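PDB 7KFL: myosin-17 from Arabidopsis thaliana, which is a plant class XI myosin, probably an actin-based motor for organelle transport, whose globular tail is the cargo-binding domain. Local coordinates for residues A[63-68]-A[72-77]; A[168-173]-A[223-228]; A[80-85]-A[233-238]; A[59-64]-A[160-165]. One frame throughout, in Å; residues are numbered along the deposited sequence.

Interaction 1. Residues A[63-68]-A[72-77]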
loop_
_atom_site.group_PDB
_atom_site.type_symbol
_atom_site.label_atom_id
_atom_site.label_comp_id
_atom_site.label_asym_id
_atom_site.label_seq_id
_atom_site.Cartn_x
_atom_site.Cartn_y
_atom_site.Cartn_z
ATOM N N THR A 63 18.477 -4.265 -11.923
ATOM C CA THR A 63 18.972 -3.226 -12.869
ATOM C C THR A 63 17.787 -2.513 -13.537
ATOM O O THR A 63 17.949 -1.335 -13.917
ATOM C CB THR A 63 19.910 -3.821 -13.927
ATOM O OG1 THR A 63 20.698 -4.848 -13.327
ATOM C CG2 THR A 63 20.823 -2.782 -14.542
ATOM N N ALA A 64 16.648 -3.199 -13.671
ATOM C CA ALA A 64 15.434 -2.702 -14.360
ATOM C C ALA A 64 14.702 -1.671 -13.490
ATOM O O ALA A 64 14.286 -0.637 -14.045
ATOM C CB ALA A 64 14.531 -3.858 -14.718
ATOM N N ILE A 65 14.542 -1.937 -12.188
ATOM C CA ILE A 65 13.686 -1.122 -11.271
ATOM C C ILE A 65 14.468 0.090 -10.744
ATOM O O ILE A 65 13.809 1.078 -10.370
ATOM C CB ILE A 65 13.111 -1.971 -10.116
ATOM C CG1 ILE A 65 14.182 -2.384 -9.100
ATOM C CG2 ILE A 65 12.341 -3.162 -10.667
ATOM C CD1 ILE A 65 13.659 -3.213 -7.946
ATOM N N GLU A 66 15.803 0.029 -10.716
ATOM C CA GLU A 66 16.665 1.053 -10.063
ATOM C C GLU A 66 17.030 2.142 -11.085
ATOM O O GLU A 66 18.226 2.468 -11.211
ATOM C CB GLU A 66 17.885 0.375 -9.430
ATOM C CG GLU A 66 18.320 1.004 -8.115
ATOM C CD GLU A 66 17.269 0.994 -7.014
ATOM O OE1 GLU A 66 16.882 2.093 -6.560
ATOM O OE2 GLU A 66 16.840 -0.110 -6.606
ATOM N N VAL A 67 16.019 2.704 -11.758
ATOM C CA VAL A 67 16.148 3.799 -12.770
ATOM C C VAL A 67 15.145 4.897 -12.416
ATOM O O VAL A 67 14.191 4.648 -11.680
ATOM C CB VAL A 67 15.940 3.276 -14.207
ATOM C CG1 VAL A 67 17.141 2.483 -14.697
ATOM C CG2 VAL A 67 14.664 2.459 -14.347
ATOM N N PRO A 68 15.319 6.142 -12.917
ATOM C CA PRO A 68 14.391 7.232 -12.608
ATOM C C PRO A 68 13.045 7.070 -13.330
ATOM O O PRO A 68 13.045 6.673 -14.483
ATOM C CB PRO A 68 15.133 8.476 -13.114
ATOM C CG PRO A 68 15.954 7.950 -14.271
ATOM C CD PRO A 68 16.401 6.574 -13.820
ATOM N N GLU A 72 6.361 2.121 -14.302
ATOM C CA GLU A 72 5.931 1.135 -15.328
ATOM C C GLU A 72 6.720 -0.166 -15.144
ATOM O O GLU A 72 6.088 -1.241 -15.137
ATOM C CB GLU A 72 6.118 1.704 -16.735
ATOM C CG GLU A 72 5.264 2.930 -17.012
ATOM C CD GLU A 72 5.332 3.438 -18.443
ATOM O OE1 GLU A 72 5.324 2.598 -19.370
ATOM O OE2 GLU A 72 5.398 4.674 -18.630
ATOM N N VAL A 73 8.043 -0.064 -14.988
ATOM C CA VAL A 73 8.970 -1.226 -14.823
ATOM C C VAL A 73 8.723 -1.897 -13.461
ATOM O O VAL A 73 8.911 -3.131 -13.382
ATOM C CB VAL A 73 10.445 -0.808 -15.009
ATOM C CG1 VAL A 73 10.926 0.145 -13.927
ATOM C CG2 VAL A 73 11.367 -2.013 -15.101
ATOM N N LEU A 74 8.315 -1.133 -12.439
ATOM C CA LEU A 74 8.001 -1.659 -11.079
ATOM C C LEU A 74 6.695 -2.457 -11.114
ATOM O O LEU A 74 6.678 -3.578 -10.575
ATOM C CB LEU A 74 7.898 -0.508 -10.074
ATOM C CG LEU A 74 9.219 -0.042 -9.463
ATOM C CD1 LEU A 74 9.045 1.300 -8.770
ATOM C CD2 LEU A 74 9.766 -1.077 -8.492
ATOM N N ALA A 75 5.638 -1.890 -11.700
ATOM C CA ALA A 75 4.311 -2.535 -11.857
ATOM C C ALA A 75 4.470 -3.835 -12.655
ATOM O O ALA A 75 3.840 -4.849 -12.280
ATOM C CB ALA A 75 3.350 -1.582 -12.527
ATOM N N TYR A 76 5.304 -3.796 -13.701
ATOM C CA TYR A 76 5.637 -4.943 -14.586
ATOM C C TYR A 76 6.270 -6.065 -13.758
ATOM O O TYR A 76 5.787 -7.212 -13.822
ATOM C CB TYR A 76 6.577 -4.503 -15.712
ATOM C CG TYR A 76 6.929 -5.599 -16.686
ATOM C CD1 TYR A 76 6.005 -6.050 -17.618
ATOM C CD2 TYR A 76 8.180 -6.196 -16.675
ATOM C CE1 TYR A 76 6.315 -7.062 -18.514
ATOM C CE2 TYR A 76 8.506 -7.209 -17.564
ATOM C CZ TYR A 76 7.571 -7.644 -18.487
ATOM O OH TYR A 76 7.884 -8.642 -19.364
ATOM N N TRP A 77 7.315 -5.734 -12.993
ATOM C CA TRP A 77 8.133 -6.716 -12.229
ATOM C C TRP A 77 7.427 -7.138 -10.936
ATOM O O TRP A 77 7.787 -8.203 -10.407
ATOM C CB TRP A 77 9.546 -6.175 -11.974
ATOM C CG TRP A 77 10.449 -6.385 -13.147
ATOM C CD1 TRP A 77 11.114 -5.436 -13.866
ATOM C CD2 TRP A 77 10.748 -7.645 -13.773
ATOM N NE1 TRP A 77 11.825 -6.019 -14.881
ATOM C CE2 TRP A 77 11.618 -7.373 -14.850
ATOM C CE3 TRP A 77 10.374 -8.970 -13.523
ATOM C CZ2 TRP A 77 12.117 -8.383 -15.670
ATOM C CZ3 TRP A 77 10.871 -9.969 -14.332
ATOM C CH2 TRP A 77 11.731 -9.676 -15.390
#
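V73 reaches across to the end of helix 53-65 and covers the backbone and side chain of A64. Its CG2 lies 3.4 Å from A64 O and 3.7 Å from A64 CB. V73 CG1 sits between the backbone N and the carbonyl carbon (chi1 66°), and from there it meets I65 CA at 4.0 Å. A64 CB also touches the indole of W77, 3.5 Å from NE1, in an oblique approach. I65 and L74 lie deeper, where the two side chains cross at about a right angle. L74 CD2 is 3.8 Å from I65 CB and also touches I65 CG2. That same methyl, I65 CG2, comes within 4.1 Å of W77 CD1. V67 CG2 makes a looser contact with V73 CG1 at 4.4 Å.

The second shell sets the turn between the helices. E66 is the centre of an inverse gamma turn, with a weak bond from V67 N to I65 O. N70 ND2 also donates to I65 O. I166 of helix 150-186 packs against both I65 and L74. Replacing V73 by alanine removes both methyls and is likely to uncover A64 O and leave A64 CB less closely packed. No hydrogen bond crosses between 63-68 and 72-77. Their direct pairing therefore rests on apolar packing and shape, while polar bonds hold the turn beside it.

Interaction 2. Residues A[168-173]-A[223-228]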
loop_
_atom_site.group_PDB
_atom_site.type_symbol
_atom_site.label_atom_id
_atom_site.label_comp_id
_atom_site.label_asym_id
_atom_site.label_seq_id
_atom_site.Cartn_x
_atom_site.Cartn_y
_atom_site.Cartn_z
ATOM N N GLY A 168 7.074 -2.155 -1.988
ATOM C CA GLY A 168 7.442 -1.014 -1.129
ATOM C C GLY A 168 7.682 0.254 -1.931
ATOM O O GLY A 168 7.261 1.322 -1.461
ATOM N N MET A 169 8.328 0.141 -3.098
ATOM C CA MET A 169 8.733 1.293 -3.953
ATOM C C MET A 169 7.508 1.888 -4.660
ATOM O O MET A 169 7.418 3.129 -4.719
ATOM C CB MET A 169 9.779 0.872 -4.991
ATOM C CG MET A 169 11.182 0.809 -4.418
ATOM S SD MET A 169 12.270 -0.293 -5.348
ATOM C CE MET A 169 12.815 0.805 -6.655
ATOM N N ILE A 170 6.610 1.043 -5.177
ATOM C CA ILE A 170 5.315 1.476 -5.786
ATOM C C ILE A 170 4.542 2.281 -4.732
ATOM O O ILE A 170 4.181 3.442 -5.018
ATOM C CB ILE A 170 4.505 0.273 -6.318
ATOM C CG1 ILE A 170 5.157 -0.339 -7.561
ATOM C CG2 ILE A 170 3.057 0.662 -6.587
ATOM C CD1 ILE A 170 4.580 -1.680 -7.976
ATOM N N ARG A 171 4.317 1.683 -3.559
ATOM C CA ARG A 171 3.570 2.292 -2.425
ATOM C C ARG A 171 4.222 3.621 -2.025
ATOM O O ARG A 171 3.494 4.620 -1.909
ATOM C CB ARG A 171 3.527 1.325 -1.237
ATOM C CG ARG A 171 2.927 1.909 0.034
ATOM C CD ARG A 171 3.277 1.070 1.246
ATOM N NE ARG A 171 4.703 1.122 1.544
ATOM C CZ ARG A 171 5.338 0.318 2.389
ATOM N NH1 ARG A 171 4.681 -0.625 3.046
ATOM N NH2 ARG A 171 6.639 0.461 2.573
ATOM N N ASP A 172 5.539 3.628 -1.810
ATOM C CA ASP A 172 6.295 4.815 -1.325
ATOM C C ASP A 172 6.297 5.896 -2.421
ATOM O O ASP A 172 6.151 7.078 -2.066
ATOM C CB ASP A 172 7.688 4.413 -0.819
ATOM C CG ASP A 172 7.680 3.631 0.493
ATOM O OD1 ASP A 172 6.594 3.500 1.108
ATOM O OD2 ASP A 172 8.760 3.148 0.897
ATOM N N ASN A 173 6.413 5.515 -3.700
ATOM C CA ASN A 173 6.333 6.449 -4.861
ATOM C C ASN A 173 4.978 7.172 -4.860
ATOM O O ASN A 173 4.962 8.396 -5.114
ATOM C CB ASN A 173 6.531 5.741 -6.206
ATOM C CG ASN A 173 7.979 5.456 -6.541
ATOM O OD1 ASN A 173 8.884 5.791 -5.780
ATOM N ND2 ASN A 173 8.210 4.826 -7.682
ATOM N N ASN A 223 -5.986 6.751 -9.033
ATOM C CA ASN A 223 -6.520 6.072 -10.248
ATOM C C ASN A 223 -5.375 5.739 -11.215
ATOM O O ASN A 223 -5.426 4.653 -11.821
ATOM C CB ASN A 223 -7.598 6.908 -10.950
ATOM C CG ASN A 223 -8.992 6.685 -10.401
ATOM O OD1 ASN A 223 -9.286 5.638 -9.831
ATOM N ND2 ASN A 223 -9.870 7.658 -10.587
ATOM N N SER A 224 -4.395 6.636 -11.369
ATOM C CA SER A 224 -3.188 6.423 -12.213
ATOM C C SER A 224 -2.517 5.104 -11.819
ATOM O O SER A 224 -2.335 4.238 -12.701
ATOM C CB SER A 224 -2.220 7.567 -12.097
ATOM O OG SER A 224 -2.852 8.795 -12.410
ATOM N N TYR A 225 -2.181 4.959 -10.533
ATOM C CA TYR A 225 -1.464 3.784 -9.973
ATOM C C TYR A 225 -2.374 2.553 -10.059
ATOM O O TYR A 225 -1.868 1.472 -10.410
ATOM C CB TYR A 225 -0.964 4.075 -8.555
ATOM C CG TYR A 225 0.247 4.974 -8.504
ATOM C CD1 TYR A 225 0.141 6.326 -8.785
ATOM C CD2 TYR A 225 1.503 4.478 -8.195
ATOM C CE1 TYR A 225 1.242 7.165 -8.747
ATOM C CE2 TYR A 225 2.618 5.303 -8.156
ATOM C CZ TYR A 225 2.486 6.654 -8.431
ATOM O OH TYR A 225 3.567 7.486 -8.399
ATOM N N LEU A 226 -3.672 2.716 -9.787
ATOM C CA LEU A 226 -4.675 1.623 -9.916
ATOM C C LEU A 226 -4.658 1.091 -11.357
ATOM O O LEU A 226 -4.520 -0.132 -11.529
ATOM C CB LEU A 226 -6.062 2.143 -9.523
ATOM C CG LEU A 226 -7.212 1.148 -9.674
ATOM C CD1 LEU A 226 -6.934 -0.140 -8.913
ATOM C CD2 LEU A 226 -8.524 1.761 -9.208
ATOM N N ASN A 227 -4.761 1.980 -12.349
ATOM C CA ASN A 227 -4.878 1.622 -13.789
ATOM C C ASN A 227 -3.549 1.041 -14.292
ATOM O O ASN A 227 -3.592 0.141 -15.159
ATOM C CB ASN A 227 -5.325 2.818 -14.635
ATOM C CG ASN A 227 -6.743 3.258 -14.337
ATOM O OD1 ASN A 227 -7.617 2.432 -14.086
ATOM N ND2 ASN A 227 -6.986 4.559 -14.367
ATOM N N LEU A 228 -2.420 1.534 -13.768
ATOM C CA LEU A 228 -1.047 1.081 -14.126
ATOM C C LEU A 228 -0.834 -0.362 -13.655
ATOM O O LEU A 228 -0.096 -1.104 -14.333
ATOM C CB LEU A 228 -0.023 2.019 -13.480
ATOM C CG LEU A 228 1.442 1.615 -13.640
ATOM C CD1 LEU A 228 1.835 1.548 -15.107
ATOM C CD2 LEU A 228 2.348 2.577 -12.890
#
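This contact joins two long helices of the tail, 150-186 and 205-231, in the interior of a mostly helical fold. Y225 carries it from the side of 223-228. Its ring reaches toward the backbone of 168-173 and meets it obliquely. Y225 CE2 lies 4.0 Å from I170 O, and Y225 CD2 is 4.4 Å from I170 CG2. CG of the tyrosine stands anti to its carbonyl carbon (chi1 -75°), which sends the ring toward 168-173. The hydroxyl ends beside N173, with Y225 OH 3.7 Å from N173 O and 4.1 Å from N173 CB.

These distances are packing, and no hydrogen bond links the two segments. The polar ends find partners elsewhere. Y225 OH bonds to E177 OE1 and accepts from N71 ND2. The amide of N173 donates from ND2 to N70 OD1. The start of helix 71-89 and the turn before it thus share the polar side of the contact. Two bonds at the buried hydroxyl probably limit how far the ring can swing. The nearest CA atoms, I170 CA and Y225 CA, are 8.3 Å apart, and it is through Y225 that these two long helices of the mostly helical tail meet here.

Interaction 3. Residues A[80-85]-A[233-238]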
loop_
_atom_site.group_PDB
_atom_site.type_symbol
_atom_site.label_atom_id
_atom_site.label_comp_id
_atom_site.label_asym_id
_atom_site.label_seq_id
_atom_site.Cartn_x
_atom_site.Cartn_y
_atom_site.Cartn_z
ATOM N N ASN A 80 5.109 -9.941 -12.442
ATOM C CA ASN A 80 5.980 -11.071 -12.870
ATOM C C ASN A 80 6.541 -11.802 -11.646
ATOM O O ASN A 80 6.474 -13.048 -11.625
ATOM C CB ASN A 80 7.106 -10.604 -13.796
ATOM C CG ASN A 80 6.692 -10.627 -15.251
ATOM O OD1 ASN A 80 6.628 -11.693 -15.858
ATOM N ND2 ASN A 80 6.388 -9.467 -15.810
ATOM N N SER A 81 7.089 -11.066 -10.675
ATOM C CA SER A 81 7.692 -11.626 -9.438
ATOM C C SER A 81 6.642 -12.439 -8.676
ATOM O O SER A 81 6.963 -13.563 -8.249
ATOM C CB SER A 81 8.278 -10.544 -8.575
ATOM O OG SER A 81 9.239 -9.794 -9.300
ATOM N N ALA A 82 5.437 -11.887 -8.523
ATOM C CA ALA A 82 4.301 -12.522 -7.814
ATOM C C ALA A 82 3.980 -13.873 -8.467
ATOM O O ALA A 82 3.851 -14.865 -7.726
ATOM C CB ALA A 82 3.105 -11.598 -7.813
ATOM N N THR A 83 3.883 -13.913 -9.801
ATOM C CA THR A 83 3.536 -15.132 -10.584
ATOM C C THR A 83 4.689 -16.141 -10.504
ATOM O O THR A 83 4.397 -17.342 -10.328
ATOM C CB THR A 83 3.168 -14.792 -12.035
ATOM O OG1 THR A 83 2.141 -13.801 -12.004
ATOM C CG2 THR A 83 2.685 -15.993 -12.821
ATOM N N LEU A 84 5.943 -15.685 -10.621
ATOM C CA LEU A 84 7.133 -16.576 -10.556
ATOM C C LEU A 84 7.216 -17.215 -9.164
ATOM O O LEU A 84 7.432 -18.440 -9.099
ATOM C CB LEU A 84 8.412 -15.797 -10.881
ATOM C CG LEU A 84 9.688 -16.639 -10.942
ATOM C CD1 LEU A 84 9.456 -17.966 -11.660
ATOM C CD2 LEU A 84 10.815 -15.869 -11.617
ATOM N N LEU A 85 7.051 -16.416 -8.102
ATOM C CA LEU A 85 7.101 -16.886 -6.691
ATOM C C LEU A 85 5.961 -17.881 -6.433
ATOM O O LEU A 85 6.200 -18.864 -5.704
ATOM C CB LEU A 85 7.024 -15.687 -5.741
ATOM C CG LEU A 85 8.357 -14.994 -5.470
ATOM C CD1 LEU A 85 8.145 -13.600 -4.901
ATOM C CD2 LEU A 85 9.225 -15.827 -4.537
ATOM N N ASN A 233 -1.772 -6.354 -14.922
ATOM C CA ASN A 233 -2.491 -7.522 -14.341
ATOM C C ASN A 233 -1.867 -7.902 -12.994
ATOM O O ASN A 233 -1.674 -9.109 -12.743
ATOM C CB ASN A 233 -2.517 -8.696 -15.321
ATOM C CG ASN A 233 -3.472 -8.456 -16.470
ATOM O OD1 ASN A 233 -4.684 -8.552 -16.299
ATOM N ND2 ASN A 233 -2.940 -8.133 -17.637
ATOM N N ALA A 234 -1.570 -6.902 -12.159
ATOM C CA ALA A 234 -1.125 -7.078 -10.759
ATOM C C ALA A 234 -2.224 -7.818 -10.002
ATOM O O ALA A 234 -3.392 -7.449 -10.112
ATOM C CB ALA A 234 -0.829 -5.736 -10.135
ATOM N N PRO A 235 -1.903 -8.888 -9.237
ATOM C CA PRO A 235 -2.928 -9.668 -8.543
ATOM C C PRO A 235 -3.731 -8.779 -7.596
ATOM O O PRO A 235 -3.155 -8.126 -6.730
ATOM C CB PRO A 235 -2.143 -10.752 -7.787
ATOM C CG PRO A 235 -0.720 -10.231 -7.732
ATOM C CD PRO A 235 -0.546 -9.396 -8.982
ATOM N N PRO A 236 -5.076 -8.709 -7.743
ATOM C CA PRO A 236 -5.893 -7.776 -6.964
ATOM C C PRO A 236 -5.529 -7.724 -5.469
ATOM O O PRO A 236 -5.518 -6.640 -4.914
ATOM C CB PRO A 236 -7.316 -8.321 -7.160
ATOM C CG PRO A 236 -7.280 -8.953 -8.533
ATOM C CD PRO A 236 -5.884 -9.526 -8.665
ATOM N N PHE A 237 -5.236 -8.885 -4.874
ATOM C CA PHE A 237 -4.822 -9.060 -3.455
ATOM C C PHE A 237 -3.693 -8.078 -3.106
ATOM O O PHE A 237 -3.805 -7.378 -2.081
ATOM C CB PHE A 237 -4.395 -10.508 -3.203
ATOM C CG PHE A 237 -3.847 -10.772 -1.824
ATOM C CD1 PHE A 237 -2.507 -10.545 -1.539
ATOM C CD2 PHE A 237 -4.668 -11.239 -0.808
ATOM C CE1 PHE A 237 -2.003 -10.778 -0.269
ATOM C CE2 PHE A 237 -4.162 -11.474 0.460
ATOM C CZ PHE A 237 -2.830 -11.246 0.727
ATOM N N LEU A 238 -2.636 -8.042 -3.923
ATOM C CA LEU A 238 -1.456 -7.156 -3.708
ATOM C C LEU A 238 -1.870 -5.688 -3.854
ATOM O O LEU A 238 -1.310 -4.854 -3.121
ATOM C CB LEU A 238 -0.340 -7.502 -4.700
ATOM C CG LEU A 238 0.611 -8.626 -4.289
ATOM C CD1 LEU A 238 1.898 -8.557 -5.099
ATOM C CD2 LEU A 238 0.930 -8.580 -2.802
#
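The backbones of 80-85 and 233-238 come nearest at A82 and P235, whose CA atoms are 7.8 Å apart. A82 faces the other segment with its CB, and this single methyl carries the contact on the helix side. It meets the pyrrolidine ring of P235, with A82 CB 4.1 Å from P235 CG. L238, one turn further on, adds a second touch, and its CD1 lies 4.3 Å from A82 CB. CG of L238 stands anti to the carbonyl carbon (chi1 -86°), and the side chain extends from there toward helix 71-89. The methyl of A82 is thus met by both a ring carbon and a leucine methyl. All three residues are buried, and the contact is apolar throughout.

The chain shape on the second side brings these groups into place. N233, with positive phi, is the C-prime residue of a Schellman motif that ends helix 205-231. P235 then takes the N-cap position of helix 236-260. The link between the two helices is short, and its proline rests on A82. Around this point, L85 packs on L159 and L163 of helix 150-186, while L84 lies against A33 and I36 of helix 31-43. N80 and T83 touch P30 of strand 29-30. Helix 71-89 therefore runs between several elements, with P235 and L238 touching it at A82.

Interaction 4. Residues A[59-64]-A[160-165]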
loop_
_atom_site.group_PDB
_atom_site.type_symbol
_atom_site.label_atom_id
_atom_site.label_comp_id
_atom_site.label_asym_id
_atom_site.label_seq_id
_atom_site.Cartn_x
_atom_site.Cartn_y
_atom_site.Cartn_z
ATOM N N GLN A 59 19.784 -9.940 -10.841
ATOM C CA GLN A 59 20.565 -8.764 -11.314
ATOM C C GLN A 59 19.759 -7.998 -12.370
ATOM O O GLN A 59 19.756 -6.752 -12.324
ATOM C CB GLN A 59 21.918 -9.210 -11.872
ATOM C CG GLN A 59 22.921 -9.586 -10.790
ATOM C CD GLN A 59 24.086 -10.390 -11.318
ATOM O OE1 GLN A 59 24.235 -10.591 -12.524
ATOM N NE2 GLN A 59 24.928 -10.860 -10.411
ATOM N N THR A 60 19.097 -8.720 -13.278
ATOM C CA THR A 60 18.269 -8.155 -14.379
ATOM C C THR A 60 17.127 -7.328 -13.775
ATOM O O THR A 60 16.994 -6.144 -14.155
ATOM C CB THR A 60 17.769 -9.268 -15.309
ATOM O OG1 THR A 60 18.915 -9.949 -15.822
ATOM C CG2 THR A 60 16.924 -8.758 -16.458
ATOM N N ILE A 61 16.349 -7.925 -12.863
ATOM C CA ILE A 61 15.202 -7.260 -12.174
ATOM C C ILE A 61 15.739 -6.052 -11.396
ATOM O O ILE A 61 15.127 -4.979 -11.483
ATOM C CB ILE A 61 14.442 -8.239 -11.254
ATOM C CG1 ILE A 61 13.848 -9.416 -12.033
ATOM C CG2 ILE A 61 13.376 -7.506 -10.453
ATOM C CD1 ILE A 61 13.443 -10.589 -11.164
ATOM N N ALA A 62 16.843 -6.235 -10.667
ATOM C CA ALA A 62 17.508 -5.187 -9.855
ATOM C C ALA A 62 17.897 -4.002 -10.749
ATOM O O ALA A 62 17.639 -2.860 -10.341
ATOM C CB ALA A 62 18.706 -5.764 -9.143
ATOM N N THR A 63 18.477 -4.265 -11.923
ATOM C CA THR A 63 18.972 -3.226 -12.869
ATOM C C THR A 63 17.787 -2.513 -13.537
ATOM O O THR A 63 17.949 -1.335 -13.917
ATOM C CB THR A 63 19.910 -3.821 -13.927
ATOM O OG1 THR A 63 20.698 -4.848 -13.327
ATOM C CG2 THR A 63 20.823 -2.782 -14.542
ATOM N N ALA A 64 16.648 -3.199 -13.671
ATOM C CA ALA A 64 15.434 -2.702 -14.360
ATOM C C ALA A 64 14.702 -1.671 -13.490
ATOM O O ALA A 64 14.286 -0.637 -14.045
ATOM C CB ALA A 64 14.531 -3.858 -14.718
ATOM N N THR A 160 11.618 -13.263 -3.286
ATOM C CA THR A 160 10.667 -12.819 -2.229
ATOM C C THR A 160 11.065 -11.410 -1.770
ATOM O O THR A 160 10.192 -10.522 -1.772
ATOM C CB THR A 160 10.622 -13.819 -1.064
ATOM O OG1 THR A 160 10.039 -15.029 -1.549
ATOM C CG2 THR A 160 9.828 -13.329 0.127
ATOM N N ALA A 161 12.339 -11.217 -1.416
ATOM C CA ALA A 161 12.895 -9.933 -0.926
ATOM C C ALA A 161 12.686 -8.835 -1.977
ATOM O O ALA A 161 12.409 -7.691 -1.582
ATOM C CB ALA A 161 14.354 -10.089 -0.570
ATOM N N PHE A 162 12.797 -9.165 -3.266
ATOM C CA PHE A 162 12.658 -8.189 -4.381
ATOM C C PHE A 162 11.178 -7.846 -4.609
ATOM O O PHE A 162 10.897 -6.678 -4.929
ATOM C CB PHE A 162 13.374 -8.685 -5.639
ATOM C CG PHE A 162 14.736 -8.064 -5.805
ATOM C CD1 PHE A 162 15.851 -8.615 -5.191
ATOM C CD2 PHE A 162 14.894 -6.890 -6.524
ATOM C CE1 PHE A 162 17.099 -8.026 -5.322
ATOM C CE2 PHE A 162 16.143 -6.304 -6.657
ATOM C CZ PHE A 162 17.244 -6.870 -6.054
ATOM N N LEU A 163 10.264 -8.806 -4.436
ATOM C CA LEU A 163 8.799 -8.548 -4.486
ATOM C C LEU A 163 8.431 -7.525 -3.405
ATOM O O LEU A 163 7.682 -6.577 -3.713
ATOM C CB LEU A 163 8.027 -9.857 -4.286
ATOM C CG LEU A 163 6.506 -9.713 -4.201
ATOM C CD1 LEU A 163 5.949 -9.051 -5.450
ATOM C CD2 LEU A 163 5.838 -11.059 -3.979
ATOM N N GLU A 164 8.940 -7.718 -2.187
ATOM C CA GLU A 164 8.695 -6.829 -1.020
ATOM C C GLU A 164 9.280 -5.442 -1.310
ATOM O O GLU A 164 8.594 -4.449 -1.017
ATOM C CB GLU A 164 9.278 -7.455 0.247
ATOM C CG GLU A 164 8.481 -8.657 0.729
ATOM C CD GLU A 164 9.155 -9.517 1.783
ATOM O OE1 GLU A 164 10.247 -9.138 2.255
ATOM O OE2 GLU A 164 8.585 -10.573 2.127
ATOM N N LYS A 165 10.486 -5.381 -1.882
ATOM C CA LYS A 165 11.175 -4.115 -2.257
ATOM C C LYS A 165 10.363 -3.375 -3.326
ATOM O O LYS A 165 10.144 -2.156 -3.171
ATOM C CB LYS A 165 12.588 -4.401 -2.770
ATOM C CG LYS A 165 13.345 -3.189 -3.295
ATOM C CD LYS A 165 14.821 -3.452 -3.491
ATOM C CE LYS A 165 15.523 -2.357 -4.266
ATOM N NZ LYS A 165 15.598 -1.096 -3.492
#
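F162 and A62 form the tight part of this contact. The far end of the phenyl ring reaches the helix 53-65 backbone, with F162 CZ and F162 CE2 each 3.6 Å from A62 CB. F162 CE2 is also 3.7 Å from A62 CA. The methyl approaches the ring obliquely. The small side chain of A62 lets the ring come this close to the helix backbone. I61 supports the same ring more loosely, and its CG2 lies 4.3 Å from F162 CD2. The first torsion of F162 is unusual at -99°, well away from the common staggered values, and at this angle the ring lies over toward A62.

The other side is much looser. Q59 and T63 point their CB atoms away from 160-165 and are exposed. K165 is exposed too. Its NZ makes a long, weak ion pair with E66, beyond the end of helix 53-65. Nothing polar joins the two segments, whose CA atoms come no nearer than 7.9 Å, at A62 and F162. With a serine at F162 the ring is gone, and A62 and I61 would probably lose their partner in 160-165.

The buried flank leads into the rest of the tail. L163 packs on L78 of helix 71-89, and it also touches I391 of helix 388-393. T60 faces V16 and I19 of helix 4-20. I61 packs on W77 of helix 71-89. Helix 53-65 thus lies against helices 4-20, 71-89 and 150-186 together.

Overall arrangement
Interactions 1 and 4 start from the same part of the chain, share T63 and A64 on helix 53-65, and have centres about 9 Å apart. Interactions 1 and 3 follow each other along helix 71-89, with centres about 15 Å apart. Interactions 4 and 2 do the same on helix 150-186, at about 16 Å. Direct packing joins neighbouring contacts: L74 meets I170 between interactions 1 and 2, and L238 meets L163 between 3 and 4. Helices 205-231 and 236-260, consecutive in the chain, bring in the later sequence. Interaction 1 joins successive early helices, 3 and 4 bring later chain back to them, and 2 joins 150-186 to 205-231 within the same cargo-binding domain.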